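PDB 5GMX: carboxylesterase from Uncultured bacterium, which hydrolyses carboxylic ester bonds as a family VIII carboxylesterase of beta-lactamase-like fold and also shows hydrolytic activity toward oxyimino cephalosporins. Local coordinates for residues A[67-72]-A[273-278]; A[203-208]-A[267-272]; A[346-351]-A[357-362]; A[77-82]-A[189-194]; A[318-323]-A[339-344]. One frame throughout, in Å; residues are numbered along the deposited sequence.

Contact 1 (A[67-72]-A[273-278]); sequences INTYST and RGIAKV. With PMS (phenylmethanesulfonic acid), chain C.
I275 reaches out of helix 272-283 toward the turn that carries S71. From its CB, CG2 turns to the sheet and packs on G349 and G360. CG1 lies anti to the carbonyl carbon (chi1 -61°), and chi2 of 169° extends the chain so that CD1 leads. This methyl meets T72 CG2 at 3.9 Å and, a little farther off, T69 CG2 at 4.3 Å; the side chains of T72 and I275 cross at about a right angle. The hydroxyls of both threonines have partners of their own, T69 OG1 bonding to Y201 and T72 OG1 to S347, which leaves the methyls to make the apolar contact. The two threonines are the ends of a type II' beta turn, closed by T72 N to T69 O at 3.2 Å. That turn presents S71, first residue of an SxxK sequence like the nucleophile motif of serine beta-lactamases. S71 OG is covalently bonded to PMS S at 1.5 Å. S71 N gives a weak hydrogen bond to PMS O1S (3.0 Å, 145°), consistent with one half of an oxyanion hole. N68 ND2 sits over the centre of one face of the Y70 ring, 3.0 Å above its plane.

Contact 2 (A[203-208]-A[267-272]); sequences IGLPAS and NGQGNG
I203 and L205 pack against N267 and Q269 where the chain leaves strand 201-202, the edge strand of a small three-stranded antiparallel sheet whose middle strand is 269-270. Two van der Waals contacts join the side chains. I203 CG2 approaches N267 OD1 at 4.0 Å, the two side chains crossing at about a right angle, so a methyl rests beside an amide oxygen. Two residues further on, L205 CB meets Q269 CG, also at 4.0 Å; this contact is carbon on carbon, the aliphatic base of the glutamine offering the surface, while L66 and V213 add to the packing around the leucine.

Polar bonds arise within 267-272 and through solvent. Q269 folds back on its own segment: its chain bends at chi2 (-66°), which carries the amide toward the preceding backbone, and NE2 donates to N267 O at 3.0 Å with an angle of 156° at the hydrogen. The donor stands above the carbonyl plane, 56° out of it. The same NE2 makes a weak hydrogen bond to N68 OD1. The amide of N267 is gripped from outside the two segments, ND2 donating to the carbonyls of W258 and A261, which fixes the orientation of the group beside I203. At the end of 267-272, N271 is the N-cap of helix 272-283, its OD1 accepting from G274 N.

A single water joins the backbones: it accepts from G204 N at 2.9 Å and donates to N267 O at 2.8 Å, making that carbonyl an acceptor for both the water and Q269 NE2.

Contact 3 (A[346-351]-A[357-362]); sequences GSFGFA and LGMGYA
F348 and F350 both place CG between the backbone N and the carbonyl carbon (chi1 68° and 72°), whereas M359 and Y361 carry theirs anti to the backbone N; from facing positions these choices bring the phenylalanine rings over the neighbouring strand. The strands form the beta hairpin 348-352/357-363 in the large antiparallel sheet of the beta-lactamase-like fold. F348 and Y361 are a hydrogen-bonded pair, F348 N to Y361 O at 3.0 Å and Y361 N to F348 O at 2.9 Å, and the same two bonds recur between F350 and M359. G349-G360 and A351-G358 are non-hydrogen-bonded pairs.

Selenomethionine M359 lies between the two phenylalanines. Its SE is 3.8 Å from F350 CE2 in an oblique Met-aromatic contact, and 4.0 Å from F348 CE2, where it sits at the edge of that ring. M359 CB lies over one face of the F350 ring, the two side chains running side by side in the same direction. Farther along, L357 CD2 touches F350 CE1 at 3.9 Å. This face, with F350, L357, M359 and Y361, packs against helix 374-385. On the opposite face A351 has the one side chain of the two non-hydrogen-bonded pairs, and it meets Y279 and A283 of helix 272-283. At the far end the F348 and Y361 rings meet obliquely, planes at 62°, and F348 CE1 comes to 3.4 Å from Y361 CD2.

Contact 4 (A[77-82]-A[189-194]); sequences AATVVG and EKVASP
Two helices of the helical part of this beta-lactamase-like fold meet here: helix 72-86, which starts just after the modified serine S71, and the last turn of helix 183-192, which widens to a pi-type turn at 189-192. The contact is small and wholly apolar, and V191 is the residue from the second helix that makes it. Both its methyls face the T79 methyl from one side. CG2 of V191 lies 3.8 Å from T79 CG2, and V191 CG1 is 4.0 Å from the same methyl, so one threonine methyl is met by both branches of the valine. V191 CG2 also touches V80 CG2, more loosely, at 4.3 Å. The side chains of T79 and V191 run at a slant to each other.

The first torsion of T79 decides which branch does the touching. With chi1 at -63°, CG2 lies anti to the backbone N and faces V191, while OG1 turns back along its own helix and bonds to the carbonyl oxygen of G75. The hydroxyl is thereby satisfied within helix 72-86, and only carbon is offered across the interface. In V191, chi1 of 176° puts CG1 anti to the backbone N and CG2 beside the backbone N, so that both methyls are turned to the threonine.

Nearby, K190 directs its ammonium group to E87 in a salt bridge, a second link from the 183-192 side to the segment after helix 72-86. V80 also packs on L183 and F187 of helix 183-192. Helix 272-283 reaches both partners, L282 touching T79 and V278 touching V191, while F324, just before strand 325-326, covers A78 and T79.

Contact 5 (A[318-323]-A[339-344]); sequences MRWSRG and FGHSGW. With PMS (phenylmethanesulfonic acid), chain C.
G323 O and H341 NE2 share one water, each at 2.8 Å from it; the water donates to the carbonyl. Directly, the same carbonyl oxygen lies at the edge of the imidazole, in its plane, 3.5 Å from H341 CD2. On the other nitrogen H341 ND1 donates to S342 O at 3.2 Å, a nearly straight bond (165°) with the acceptor in the ring plane, so bonds at both nitrogens hold the ring's rotation. H341 NE2 also meets the indole of W320 at its edge, near the indole plane, 3.9 Å from CZ3. W320 itself is set by NE1 bonding to D311, and M318 CE covers one of its faces.

Just past the strand, W344 N donates to PMS O1S at 2.7 Å and 160°. The indole of W344 lies against the phenyl group, with PMS C3 3.3 Å above one face, toward the rim. H341 also touches Y160 of the ligand pocket. The sequence H341-S342-G343 probably takes the place of the K(T/S)G motif of serine beta-lactamases, on the strand edging the active site, and W344 N is consistent with the second donor of an oxyanion hole.

Contacts 1 and 5 touch the bound sulfonyl group, and contact 3 lies close by. Between centres, contact 1 is about 7 Å from contact 3 and about 14 Å from contact 5. Contacts 3 and 5 share the large antiparallel sheet, strands 339-342 and 348-352 being neighbours. Contacts 1 and 2 share the small sheet, where strands 67-68 and 269-270 pair. Along the chain, contacts 2 and 4 are nested within the loop closed by contact 1, and contacts 5 and 3 follow in that order. Helix 272-283 bridges contacts 1 and 4 through V278 and V191. With Y70 and S71 from contact 1 and G343 and W344 from contact 5, the pocket is built from sequence-distant pieces.

Contact 1 (A[67-72]-A[273-278])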
# COMPACT_ATOMS: atom_id res chain seq x y z
N ILE A 67 4.36 2.99 -11.98
CA ILE A 67 5.27 3.76 -11.14
C ILE A 67 5.37 3.11 -9.76
O ILE A 67 4.43 2.44 -9.31
CB ILE A 67 4.80 5.24 -11.01
CG1 ILE A 67 5.91 6.15 -10.46
CG2 ILE A 67 3.54 5.35 -10.16
CD1 ILE A 67 7.17 6.20 -11.34
N ASN A 68 6.51 3.28 -9.10
CA ASN A 68 6.66 2.85 -7.72
C ASN A 68 5.64 3.58 -6.84
O ASN A 68 5.49 4.80 -6.93
CB ASN A 68 8.08 3.11 -7.23
CG ASN A 68 8.40 2.36 -5.96
OD1 ASN A 68 8.89 1.24 -6.01
ND2 ASN A 68 8.13 2.98 -4.82
N THR A 69 4.94 2.84 -5.99
CA THR A 69 3.89 3.45 -5.16
C THR A 69 4.27 3.53 -3.68
O THR A 69 3.46 3.98 -2.87
CB THR A 69 2.58 2.67 -5.28
OG1 THR A 69 2.78 1.32 -4.84
CG2 THR A 69 2.08 2.66 -6.73
N TYR A 70 5.48 3.10 -3.35
CA TYR A 70 5.96 3.11 -1.97
C TYR A 70 4.95 2.49 -1.00
O TYR A 70 4.42 1.42 -1.28
CB TYR A 70 6.34 4.52 -1.55
CG TYR A 70 7.57 4.98 -2.30
CD1 TYR A 70 8.83 4.54 -1.92
CD2 TYR A 70 7.47 5.80 -3.42
CE1 TYR A 70 9.97 4.93 -2.61
CE2 TYR A 70 8.60 6.20 -4.12
CZ TYR A 70 9.84 5.76 -3.70
OH TYR A 70 10.97 6.15 -4.39
N SER A 71 4.65 3.16 0.11
CA SER A 71 3.85 2.52 1.16
C SER A 71 2.39 2.27 0.79
O SER A 71 1.66 1.64 1.55
CB SER A 71 3.92 3.33 2.45
OG SER A 71 5.27 3.42 2.89
N THR A 72 1.96 2.77 -0.36
CA THR A 72 0.65 2.39 -0.88
C THR A 72 0.60 0.85 -0.97
O THR A 72 -0.44 0.21 -0.69
CB THR A 72 0.39 3.04 -2.26
OG1 THR A 72 0.41 4.47 -2.13
CG2 THR A 72 -0.96 2.61 -2.83
N ARG A 273 -5.39 2.99 -11.74
CA ARG A 273 -6.43 2.02 -12.11
C ARG A 273 -6.33 0.73 -11.29
O ARG A 273 -7.35 0.23 -10.81
CB ARG A 273 -6.36 1.70 -13.61
CG ARG A 273 -7.44 0.73 -14.08
CD ARG A 273 -7.50 0.64 -15.61
NE ARG A 273 -6.18 0.42 -16.16
CZ ARG A 273 -5.50 1.30 -16.89
NH1 ARG A 273 -6.03 2.48 -17.19
NH2 ARG A 273 -4.29 0.99 -17.32
N GLY A 274 -5.12 0.18 -11.14
CA GLY A 274 -4.94 -1.04 -10.37
C GLY A 274 -5.35 -0.87 -8.91
O GLY A 274 -6.10 -1.70 -8.34
N ILE A 275 -4.88 0.23 -8.33
CA ILE A 275 -5.19 0.58 -6.95
C ILE A 275 -6.69 0.73 -6.75
O ILE A 275 -7.26 0.18 -5.80
CB ILE A 275 -4.49 1.89 -6.54
CG1 ILE A 275 -2.97 1.74 -6.66
CG2 ILE A 275 -4.88 2.30 -5.13
CD1 ILE A 275 -2.22 3.07 -6.52
N ALA A 276 -7.32 1.47 -7.65
CA ALA A 276 -8.75 1.73 -7.55
C ALA A 276 -9.56 0.46 -7.74
O ALA A 276 -10.66 0.35 -7.21
CB ALA A 276 -9.18 2.76 -8.58
N LYS A 277 -9.05 -0.49 -8.52
CA LYS A 277 -9.75 -1.75 -8.69
C LYS A 277 -9.73 -2.56 -7.40
O LYS A 277 -10.77 -3.09 -6.99
CB LYS A 277 -9.15 -2.58 -9.83
CG LYS A 277 -9.64 -2.13 -11.20
CD LYS A 277 -9.05 -2.98 -12.32
CE LYS A 277 -9.52 -2.44 -13.68
NZ LYS A 277 -9.10 -3.32 -14.80
N VAL A 278 -8.56 -2.65 -6.76
CA VAL A 278 -8.51 -3.40 -5.50
C VAL A 278 -9.39 -2.74 -4.42
O VAL A 278 -10.23 -3.40 -3.78
CB VAL A 278 -7.07 -3.56 -4.98
CG1 VAL A 278 -7.06 -4.33 -3.66
CG2 VAL A 278 -6.23 -4.28 -6.02
C PMS C . 7.76 3.79 2.71
S PMS C . 6.16 4.59 2.73
C1 PMS C . 8.86 4.68 3.25
C2 PMS C . 9.60 5.48 2.38
C3 PMS C . 10.61 6.29 2.88
C4 PMS C . 10.89 6.31 4.24
C5 PMS C . 10.15 5.51 5.10
C6 PMS C . 9.15 4.70 4.61
O2S PMS C . 5.98 5.59 3.84
O1S PMS C . 5.98 5.47 1.51

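Contact 2 (A[203-208]-A[267-272])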
# COMPACT_ATOMS: atom_id res chain seq x y z
N ILE A 203 3.84 -6.73 -7.30
CA ILE A 203 4.85 -6.78 -6.26
C ILE A 203 5.89 -7.77 -6.73
O ILE A 203 5.67 -8.98 -6.69
CB ILE A 203 4.27 -7.18 -4.90
CG1 ILE A 203 3.14 -6.21 -4.50
CG2 ILE A 203 5.37 -7.19 -3.83
CD1 ILE A 203 2.32 -6.68 -3.31
N GLY A 204 7.02 -7.24 -7.21
CA GLY A 204 7.96 -8.05 -7.97
C GLY A 204 7.57 -7.92 -9.43
O GLY A 204 6.66 -8.61 -9.90
N LEU A 205 8.21 -7.00 -10.15
CA LEU A 205 7.82 -6.73 -11.53
C LEU A 205 8.57 -7.63 -12.52
O LEU A 205 9.80 -7.60 -12.58
CB LEU A 205 8.07 -5.26 -11.87
CG LEU A 205 7.55 -4.82 -13.23
CD1 LEU A 205 6.02 -4.77 -13.22
CD2 LEU A 205 8.14 -3.48 -13.61
N PRO A 206 7.84 -8.45 -13.30
CA PRO A 206 8.46 -9.29 -14.34
C PRO A 206 9.23 -8.45 -15.36
O PRO A 206 8.77 -7.37 -15.71
CB PRO A 206 7.25 -9.98 -15.00
CG PRO A 206 6.14 -9.91 -13.99
CD PRO A 206 6.37 -8.60 -13.25
N ALA A 207 10.37 -8.95 -15.84
CA ALA A 207 11.16 -8.19 -16.82
C ALA A 207 10.34 -7.74 -18.04
O ALA A 207 10.49 -6.62 -18.52
CB ALA A 207 12.36 -9.02 -17.28
N SER A 208 9.45 -8.61 -18.50
CA SER A 208 8.61 -8.31 -19.66
C SER A 208 7.74 -7.06 -19.51
O SER A 208 7.28 -6.49 -20.51
CB SER A 208 7.71 -9.52 -19.98
OG SER A 208 6.88 -9.86 -18.89
N ASN A 267 7.74 -1.36 -2.59
CA ASN A 267 8.16 -1.41 -3.99
C ASN A 267 7.09 -1.84 -4.99
O ASN A 267 7.41 -2.30 -6.09
CB ASN A 267 9.41 -2.30 -4.13
CG ASN A 267 9.09 -3.76 -4.35
OD1 ASN A 267 8.11 -4.30 -3.82
ND2 ASN A 267 9.92 -4.41 -5.15
N GLY A 268 5.83 -1.67 -4.62
CA GLY A 268 4.76 -1.99 -5.54
C GLY A 268 4.86 -1.14 -6.79
O GLY A 268 5.06 0.06 -6.70
N GLN A 269 4.78 -1.78 -7.96
CA GLN A 269 4.73 -1.06 -9.23
C GLN A 269 3.29 -1.08 -9.72
O GLN A 269 2.74 -2.15 -9.99
CB GLN A 269 5.66 -1.69 -10.28
CG GLN A 269 7.08 -1.96 -9.82
CD GLN A 269 7.82 -0.68 -9.52
OE1 GLN A 269 7.91 0.21 -10.37
NE2 GLN A 269 8.33 -0.55 -8.29
N GLY A 270 2.69 0.09 -9.86
CA GLY A 270 1.29 0.14 -10.20
C GLY A 270 0.86 1.48 -10.75
O GLY A 270 1.68 2.35 -11.04
N ASN A 271 -0.45 1.63 -10.93
CA ASN A 271 -1.03 2.90 -11.33
C ASN A 271 -2.37 3.09 -10.65
O ASN A 271 -2.83 2.19 -9.93
CB ASN A 271 -1.17 2.97 -12.85
CG ASN A 271 -1.85 1.74 -13.43
OD1 ASN A 271 -2.86 1.27 -12.91
ND2 ASN A 271 -1.30 1.22 -14.52
N GLY A 272 -3.01 4.23 -10.90
CA GLY A 272 -4.28 4.56 -10.27
C GLY A 272 -5.39 3.56 -10.54
O GLY A 272 -6.23 3.31 -9.68
O HOH W 1 7.88 -4.52 -7.65

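Contact 3 (A[346-351]-A[357-362])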
# COMPACT_ATOMS: atom_id res chain seq x y z
N GLY A 346 3.11 11.04 -2.53
CA GLY A 346 1.74 11.43 -2.82
C GLY A 346 0.77 10.35 -3.29
O GLY A 346 -0.44 10.59 -3.29
N SER A 347 1.26 9.18 -3.67
CA SER A 347 0.32 8.14 -4.11
C SER A 347 -0.55 7.68 -2.95
O SER A 347 -0.16 7.82 -1.80
CB SER A 347 1.05 6.94 -4.74
OG SER A 347 1.76 6.20 -3.76
N PHE A 348 -1.73 7.15 -3.26
CA PHE A 348 -2.57 6.60 -2.20
C PHE A 348 -3.69 5.77 -2.78
O PHE A 348 -3.98 5.83 -3.98
CB PHE A 348 -3.17 7.70 -1.31
CG PHE A 348 -4.17 8.55 -2.02
CD1 PHE A 348 -3.76 9.65 -2.75
CD2 PHE A 348 -5.53 8.25 -1.97
CE1 PHE A 348 -4.69 10.43 -3.42
CE2 PHE A 348 -6.45 9.03 -2.63
CZ PHE A 348 -6.03 10.12 -3.36
N GLY A 349 -4.33 5.00 -1.92
CA GLY A 349 -5.55 4.32 -2.29
C GLY A 349 -6.43 4.21 -1.06
O GLY A 349 -5.89 4.10 0.06
N PHE A 350 -7.74 4.27 -1.24
CA PHE A 350 -8.63 3.98 -0.11
C PHE A 350 -10.02 3.49 -0.52
O PHE A 350 -10.45 3.61 -1.67
CB PHE A 350 -8.76 5.20 0.81
CG PHE A 350 -9.58 6.32 0.24
CD1 PHE A 350 -10.95 6.37 0.46
CD2 PHE A 350 -8.97 7.32 -0.51
CE1 PHE A 350 -11.71 7.41 -0.07
CE2 PHE A 350 -9.73 8.35 -1.06
CZ PHE A 350 -11.10 8.39 -0.83
N ALA A 351 -10.70 2.90 0.46
CA ALA A 351 -12.04 2.37 0.31
C ALA A 351 -13.00 3.00 1.32
O ALA A 351 -12.64 3.23 2.48
CB ALA A 351 -12.02 0.86 0.46
N LEU A 357 -17.26 3.21 -2.55
CA LEU A 357 -16.32 3.94 -3.39
C LEU A 357 -14.89 3.49 -3.13
O LEU A 357 -14.46 3.40 -1.99
CB LEU A 357 -16.46 5.44 -3.12
CG LEU A 357 -15.54 6.48 -3.78
CD1 LEU A 357 -16.28 7.81 -3.91
CD2 LEU A 357 -14.25 6.70 -2.98
N GLY A 358 -14.14 3.20 -4.19
CA GLY A 358 -12.73 2.92 -4.06
C GLY A 358 -11.96 3.91 -4.91
O GLY A 358 -12.42 4.28 -5.99
N MSE A 359 -10.80 4.35 -4.45
CA MSE A 359 -10.07 5.37 -5.19
C MSE A 359 -8.58 5.08 -5.21
O MSE A 359 -8.01 4.64 -4.20
CB MSE A 359 -10.32 6.75 -4.58
CG MSE A 359 -9.64 7.87 -5.35
SE MSE A 359 -9.90 9.68 -4.60
CE MSE A 359 -11.84 9.63 -4.38
N GLY A 360 -7.95 5.35 -6.35
CA GLY A 360 -6.52 5.12 -6.50
C GLY A 360 -5.81 6.26 -7.21
O GLY A 360 -6.33 6.83 -8.17
N TYR A 361 -4.60 6.58 -6.76
CA TYR A 361 -3.85 7.67 -7.38
C TYR A 361 -2.34 7.42 -7.30
O TYR A 361 -1.79 7.12 -6.22
CB TYR A 361 -4.25 9.00 -6.72
CG TYR A 361 -3.42 10.20 -7.13
CD1 TYR A 361 -3.32 10.58 -8.47
CD2 TYR A 361 -2.80 10.98 -6.17
CE1 TYR A 361 -2.55 11.69 -8.83
CE2 TYR A 361 -2.07 12.09 -6.52
CZ TYR A 361 -1.93 12.43 -7.84
OH TYR A 361 -1.18 13.53 -8.15
N ALA A 362 -1.68 7.50 -8.46
CA ALA A 362 -0.24 7.23 -8.52
C ALA A 362 0.45 8.16 -9.52
O ALA A 362 -0.03 8.33 -10.64
CB ALA A 362 0.03 5.77 -8.88

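Contact 4 (A[77-82]-A[189-194])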
# COMPACT_ATOMS: atom_id res chain seq x y z
N ALA A 77 -0.48 -5.47 0.67
CA ALA A 77 0.01 -6.62 1.43
C ALA A 77 -1.04 -6.99 2.46
O ALA A 77 -1.32 -8.17 2.68
CB ALA A 77 1.36 -6.31 2.10
N ALA A 78 -1.66 -5.96 3.05
CA ALA A 78 -2.61 -6.22 4.12
C ALA A 78 -3.79 -6.99 3.53
O ALA A 78 -4.37 -7.87 4.19
CB ALA A 78 -3.07 -4.92 4.79
N THR A 79 -4.12 -6.68 2.28
CA THR A 79 -5.28 -7.32 1.67
C THR A 79 -5.03 -8.81 1.55
O THR A 79 -5.93 -9.61 1.84
CB THR A 79 -5.61 -6.70 0.31
OG1 THR A 79 -5.95 -5.33 0.51
CG2 THR A 79 -6.79 -7.40 -0.32
N VAL A 80 -3.80 -9.19 1.21
CA VAL A 80 -3.47 -10.62 1.11
C VAL A 80 -3.78 -11.30 2.44
O VAL A 80 -4.47 -12.33 2.47
CB VAL A 80 -1.99 -10.86 0.74
CG1 VAL A 80 -1.68 -12.35 0.82
CG2 VAL A 80 -1.70 -10.34 -0.65
N VAL A 81 -3.34 -10.69 3.54
CA VAL A 81 -3.52 -11.34 4.84
C VAL A 81 -5.00 -11.46 5.11
O VAL A 81 -5.49 -12.53 5.52
CB VAL A 81 -2.83 -10.58 6.00
CG1 VAL A 81 -3.23 -11.20 7.34
CG2 VAL A 81 -1.31 -10.63 5.82
N GLY A 82 -5.72 -10.39 4.79
CA GLY A 82 -7.15 -10.35 4.99
C GLY A 82 -7.84 -11.47 4.24
O GLY A 82 -8.72 -12.14 4.80
N GLU A 189 -2.47 -13.88 -7.51
CA GLU A 189 -3.46 -14.94 -7.67
C GLU A 189 -4.73 -14.74 -6.86
O GLU A 189 -5.82 -15.11 -7.31
CB GLU A 189 -2.84 -16.31 -7.32
CG GLU A 189 -1.87 -16.82 -8.39
CD GLU A 189 -1.13 -18.09 -8.01
OE1 GLU A 189 -1.35 -18.60 -6.88
OE2 GLU A 189 -0.32 -18.59 -8.83
N LYS A 190 -4.61 -14.16 -5.67
CA LYS A 190 -5.77 -14.07 -4.79
C LYS A 190 -6.43 -12.70 -4.75
O LYS A 190 -7.58 -12.59 -4.35
CB LYS A 190 -5.38 -14.50 -3.38
CG LYS A 190 -5.02 -15.97 -3.30
CD LYS A 190 -4.74 -16.41 -1.89
CE LYS A 190 -4.71 -17.93 -1.81
NZ LYS A 190 -6.06 -18.49 -2.09
N VAL A 191 -5.73 -11.66 -5.17
CA VAL A 191 -6.31 -10.32 -5.10
C VAL A 191 -6.48 -9.67 -6.47
O VAL A 191 -7.58 -9.30 -6.84
CB VAL A 191 -5.45 -9.39 -4.21
CG1 VAL A 191 -6.01 -7.98 -4.23
CG2 VAL A 191 -5.38 -9.93 -2.79
N ALA A 192 -5.38 -9.53 -7.20
CA ALA A 192 -5.36 -8.70 -8.42
C ALA A 192 -5.95 -9.38 -9.66
O ALA A 192 -6.77 -8.78 -10.36
CB ALA A 192 -3.95 -8.26 -8.71
N SER A 193 -5.50 -10.59 -9.95
CA SER A 193 -5.92 -11.29 -11.16
C SER A 193 -7.43 -11.59 -11.24
O SER A 193 -8.02 -11.38 -12.29
CB SER A 193 -5.14 -12.60 -11.33
OG SER A 193 -5.44 -13.21 -12.57
N PRO A 194 -8.05 -12.07 -10.14
CA PRO A 194 -9.49 -12.36 -10.24
C PRO A 194 -10.36 -11.16 -10.65
O PRO A 194 -11.37 -11.35 -11.32
CB PRO A 194 -9.85 -12.82 -8.82
CG PRO A 194 -8.60 -13.36 -8.27
CD PRO A 194 -7.50 -12.51 -8.84

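Contact 5 (A[318-323]-A[339-344])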
# COMPACT_ATOMS: atom_id res chain seq x y z
N MSE A 318 -1.57 7.84 14.99
CA MSE A 318 -2.04 7.00 13.91
C MSE A 318 -3.14 6.11 14.43
O MSE A 318 -3.08 5.61 15.56
CB MSE A 318 -0.90 6.16 13.32
CG MSE A 318 0.23 6.98 12.74
SE MSE A 318 -0.40 7.95 11.15
CE MSE A 318 -0.68 6.41 9.97
N ARG A 319 -4.15 5.95 13.58
CA ARG A 319 -5.27 5.06 13.85
C ARG A 319 -5.12 3.80 13.00
O ARG A 319 -5.52 3.77 11.83
CB ARG A 319 -6.59 5.77 13.56
CG ARG A 319 -7.80 5.01 14.02
CD ARG A 319 -9.06 5.78 13.70
NE ARG A 319 -10.24 4.94 13.85
CZ ARG A 319 -11.31 5.00 13.07
NH1 ARG A 319 -11.36 5.88 12.07
NH2 ARG A 319 -12.34 4.20 13.31
N TRP A 320 -4.54 2.77 13.60
CA TRP A 320 -4.19 1.54 12.89
C TRP A 320 -5.24 0.44 13.04
O TRP A 320 -5.72 0.15 14.17
CB TRP A 320 -2.85 0.99 13.38
CG TRP A 320 -1.64 1.81 13.05
CD1 TRP A 320 -0.81 2.45 13.94
CD2 TRP A 320 -1.08 2.04 11.75
NE1 TRP A 320 0.21 3.08 13.27
CE2 TRP A 320 0.07 2.85 11.93
CE3 TRP A 320 -1.44 1.65 10.45
CZ2 TRP A 320 0.86 3.27 10.86
CZ3 TRP A 320 -0.66 2.07 9.39
CH2 TRP A 320 0.48 2.88 9.60
N SER A 321 -5.55 -0.18 11.91
CA SER A 321 -6.28 -1.44 11.88
C SER A 321 -5.29 -2.57 11.58
O SER A 321 -4.07 -2.39 11.71
CB SER A 321 -7.40 -1.41 10.83
OG SER A 321 -6.88 -1.30 9.52
N ARG A 322 -5.79 -3.71 11.12
CA ARG A 322 -4.90 -4.82 10.79
C ARG A 322 -4.23 -4.60 9.43
O ARG A 322 -4.44 -5.35 8.49
CB ARG A 322 -5.65 -6.15 10.80
CG ARG A 322 -6.00 -6.66 12.20
CD ARG A 322 -7.38 -6.23 12.64
NE ARG A 322 -7.64 -6.72 13.98
CZ ARG A 322 -8.41 -7.77 14.26
NH1 ARG A 322 -9.02 -8.42 13.29
NH2 ARG A 322 -8.57 -8.15 15.53
N GLY A 323 -3.43 -3.54 9.35
CA GLY A 323 -2.65 -3.27 8.16
C GLY A 323 -3.00 -1.98 7.44
O GLY A 323 -2.19 -1.44 6.70
N PHE A 339 -10.90 3.45 4.93
CA PHE A 339 -9.58 2.87 5.23
C PHE A 339 -8.74 2.79 3.97
O PHE A 339 -9.27 2.65 2.86
CB PHE A 339 -9.73 1.48 5.86
CG PHE A 339 -10.38 0.47 4.95
CD1 PHE A 339 -11.77 0.36 4.90
CD2 PHE A 339 -9.61 -0.35 4.14
CE1 PHE A 339 -12.37 -0.56 4.05
CE2 PHE A 339 -10.21 -1.28 3.30
CZ PHE A 339 -11.59 -1.38 3.25
N GLY A 340 -7.43 2.85 4.12
CA GLY A 340 -6.57 2.72 2.97
C GLY A 340 -5.11 2.82 3.36
O GLY A 340 -4.75 2.51 4.48
N HIS A 341 -4.28 3.23 2.41
CA HIS A 341 -2.89 3.48 2.69
C HIS A 341 -2.31 4.45 1.68
O HIS A 341 -2.70 4.47 0.52
CB HIS A 341 -2.07 2.19 2.70
CG HIS A 341 -1.07 2.13 3.81
ND1 HIS A 341 0.07 2.90 3.83
CD2 HIS A 341 -1.05 1.40 4.95
CE1 HIS A 341 0.75 2.65 4.93
NE2 HIS A 341 0.10 1.74 5.63
N SER A 342 -1.40 5.28 2.16
CA SER A 342 -0.76 6.28 1.32
C SER A 342 0.72 5.97 1.18
O SER A 342 1.28 5.19 1.95
CB SER A 342 -0.95 7.67 1.91
OG SER A 342 -2.33 7.91 2.16
N GLY A 343 1.36 6.61 0.21
CA GLY A 343 2.76 6.37 -0.03
C GLY A 343 3.56 7.65 -0.06
O GLY A 343 3.06 8.73 -0.38
N TRP A 344 4.83 7.52 0.28
CA TRP A 344 5.78 8.62 0.23
C TRP A 344 5.74 9.30 -1.14
O TRP A 344 5.91 8.65 -2.16
CB TRP A 344 7.18 8.09 0.53
CG TRP A 344 8.23 9.12 0.68
CD1 TRP A 344 8.08 10.40 1.13
CD2 TRP A 344 9.61 8.95 0.38
NE1 TRP A 344 9.29 11.05 1.11
CE2 TRP A 344 10.25 10.18 0.65
CE3 TRP A 344 10.38 7.89 -0.11
CZ2 TRP A 344 11.62 10.37 0.47
CZ3 TRP A 344 11.74 8.08 -0.30
CH2 TRP A 344 12.34 9.30 -0.01
C PMS C . 7.76 3.79 2.71
S PMS C . 6.16 4.59 2.73
C1 PMS C . 8.86 4.68 3.25
C2 PMS C . 9.60 5.48 2.38
C3 PMS C . 10.61 6.29 2.88
C4 PMS C . 10.89 6.31 4.24
C5 PMS C . 10.15 5.51 5.10
C6 PMS C . 9.15 4.70 4.61
O2S PMS C . 5.98 5.59 3.84
O1S PMS C . 5.98 5.47 1.51
O HOH W 2 0.45 -0.55 7.25